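Local atomic coordinates of 2-(3-amino-3-carboxypropyl)histidine synthase (Pyrococcus horikoshii, PDB entry 3LZD), a protein that uses a [4Fe-4S] cluster to transfer the 3-amino-3-carboxypropyl group of S-adenosylmethionine to a histidine of elongation factor 2, the first step of diphthamide biosynthesis. Residues A133-V138 / D236-A241. Sequence-based numbering, arbitrary orientation.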
loop_
_atom_site.group_PDB
_atom_site.type_symbol
_atom_site.label_atom_id
_atom_site.label_comp_id
_atom_site.label_asym_id
_atom_site.label_seq_id
_atom_site.Cartn_x
_atom_site.Cartn_y
_atom_site.Cartn_z
ATOM N N ALA A 133 12.563 25.453 -4.956
ATOM C CA ALA A 133 11.763 26.390 -5.743
ATOM C C ALA A 133 12.622 27.605 -6.043
ATOM O O ALA A 133 13.391 28.062 -5.199
ATOM C CB ALA A 133 10.519 26.807 -4.969
ATOM N N ARG A 134 12.488 28.134 -7.248
ATOM C CA ARG A 134 13.279 29.281 -7.651
ATOM C C ARG A 134 12.891 30.614 -7.004
ATOM O O ARG A 134 13.748 31.442 -6.738
ATOM C CB ARG A 134 13.204 29.436 -9.171
ATOM C CG ARG A 134 14.216 30.407 -9.742
ATOM C CD ARG A 134 14.254 30.315 -11.250
ATOM N NE ARG A 134 14.628 28.974 -11.702
ATOM C CZ ARG A 134 15.871 28.496 -11.724
ATOM N NH1 ARG A 134 16.887 29.249 -11.321
ATOM N NH2 ARG A 134 16.099 27.260 -12.151
ATOM N N VAL A 135 11.604 30.813 -6.737
ATOM C CA VAL A 135 11.146 32.087 -6.202
ATOM C C VAL A 135 11.993 32.771 -5.117
ATOM O O VAL A 135 12.309 32.183 -4.078
ATOM C CB VAL A 135 9.694 31.987 -5.696
ATOM C CG1 VAL A 135 9.604 30.993 -4.530
ATOM C CG2 VAL A 135 9.210 33.374 -5.267
ATOM N N SER A 136 12.361 34.026 -5.376
ATOM C CA SER A 136 13.123 34.811 -4.399
ATOM C C SER A 136 12.117 35.278 -3.348
ATOM O O SER A 136 11.064 35.797 -3.695
ATOM C CB SER A 136 13.750 36.026 -5.067
ATOM O OG SER A 136 14.265 36.903 -4.085
ATOM N N VAL A 137 12.432 35.109 -2.072
ATOM C CA VAL A 137 11.479 35.501 -1.036
ATOM C C VAL A 137 11.586 36.937 -0.489
ATOM O O VAL A 137 10.649 37.433 0.136
ATOM C CB VAL A 137 11.555 34.533 0.178
ATOM C CG1 VAL A 137 11.558 33.084 -0.310
ATOM C CG2 VAL A 137 12.793 34.839 1.022
ATOM N N VAL A 138 12.708 37.601 -0.722
ATOM C CA VAL A 138 12.892 38.942 -0.181
ATOM C C VAL A 138 11.810 39.974 -0.514
ATOM O O VAL A 138 11.294 40.628 0.387
ATOM C CB VAL A 138 14.269 39.497 -0.563
ATOM C CG1 VAL A 138 14.459 40.878 0.050
ATOM C CG2 VAL A 138 15.350 38.547 -0.062
ATOM N N ASP A 236 3.420 34.365 2.112
ATOM C CA ASP A 236 3.494 33.601 0.867
ATOM C C ASP A 236 4.445 34.352 -0.070
ATOM O O ASP A 236 4.204 35.504 -0.416
ATOM C CB ASP A 236 2.087 33.493 0.261
ATOM C CG ASP A 236 2.048 32.692 -1.043
ATOM O OD1 ASP A 236 1.138 31.847 -1.171
ATOM O OD2 ASP A 236 2.893 32.917 -1.942
ATOM N N PRO A 237 5.545 33.702 -0.490
ATOM C CA PRO A 237 6.516 34.344 -1.381
ATOM C C PRO A 237 6.024 34.637 -2.797
ATOM O O PRO A 237 6.584 35.479 -3.487
ATOM C CB PRO A 237 7.695 33.374 -1.356
ATOM C CG PRO A 237 7.002 32.034 -1.229
ATOM C CD PRO A 237 5.940 32.313 -0.182
ATOM N N TYR A 238 4.979 33.951 -3.228
ATOM C CA TYR A 238 4.442 34.169 -4.560
ATOM C C TYR A 238 3.416 35.299 -4.626
ATOM O O TYR A 238 3.506 36.175 -5.478
ATOM C CB TYR A 238 3.806 32.888 -5.099
ATOM C CG TYR A 238 4.763 31.735 -5.259
ATOM C CD1 TYR A 238 4.993 30.838 -4.211
ATOM C CD2 TYR A 238 5.423 31.523 -6.466
ATOM C CE1 TYR A 238 5.854 29.758 -4.371
ATOM C CE2 TYR A 238 6.281 30.454 -6.640
ATOM C CZ TYR A 238 6.493 29.577 -5.589
ATOM O OH TYR A 238 7.367 28.532 -5.753
ATOM N N THR A 239 2.437 35.269 -3.730
ATOM C CA THR A 239 1.387 36.285 -3.702
ATOM C C THR A 239 1.726 37.490 -2.828
ATOM O O THR A 239 1.103 38.545 -2.955
ATOM C CB THR A 239 0.093 35.699 -3.166
ATOM O OG1 THR A 239 0.325 35.191 -1.850
ATOM C CG2 THR A 239 -0.395 34.573 -4.056
ATOM N N LYS A 240 2.704 37.321 -1.939
ATOM C CA LYS A 240 3.123 38.366 -1.017
ATOM C C LYS A 240 2.031 38.602 0.017
ATOM O O LYS A 240 2.061 39.581 0.752
ATOM C CB LYS A 240 3.415 39.667 -1.763
ATOM C CG LYS A 240 4.582 39.581 -2.740
ATOM C CD LYS A 240 4.724 40.856 -3.553
ATOM C CE LYS A 240 5.819 40.715 -4.603
ATOM N NZ LYS A 240 5.832 41.842 -5.580
ATOM N N ALA A 241 1.055 37.709 0.063
ATOM C CA ALA A 241 -0.027 37.854 1.033
ATOM C C ALA A 241 0.468 37.413 2.399
ATOM O O ALA A 241 1.312 36.513 2.492
ATOM C CB ALA A 241 -1.217 37.009 0.623
HETATM O O HOH W 1 9.501 28.942 -7.675
HETATM O O HOH W 2 8.797 37.142 -3.063
#
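The carbonyl oxygens of S136 and P237 share water 2, which donates to both and so links two acceptors that could not bond directly. Water 2 lies 2.7 Å from S136 O and 2.8 Å from P237 O. A second bridge involves water 1, which accepts from V135 N and lies 2.9 Å from Y238 OH.

Between these waters the contact is apolar and centred on V135. V135 CG1 lies 3.5 Å from Y238 OH and also touches CZ, while V135 CB stands 4.3 Å from the Y238 ring centroid, 28° off the normal, an off-centre CH-pi contact. V135 CG2, anti to the backbone N, lies over one face of the Y238 ring, on the way to P237 CB and P237 O. A133 adds its CB beside the tyrosine hydroxyl. V137 CG1 also meets the proline, 4.0 Å from P237 CB. Replacing V135 by an alanine, which lacks the methyls meeting the Y238 hydroxyl and P237 CB, would probably open a gap over the ring face and beside the proline.

OD2 of D236 accepts two backbone N-H groups, which probably helps hold the turn that presents P237 and Y238. The 2.7 Å bond from Y238 N to D236 OD2 is bent (138° at the hydrogen), though nearly along the C-O axis; the straighter one from T239 N, 3.0 Å from D236 OD2, arrives 61° out of the carboxylate plane. The first closes an Asx turn, the second an Asx motif.

Well away from the iron-sulphur cluster, the contact sets the connector leaving strand 126-130 of one sheet, just before helix 138-143, against the beta-hairpin turn joining antiparallel strands 231-235 and 242-244 of the next sheet.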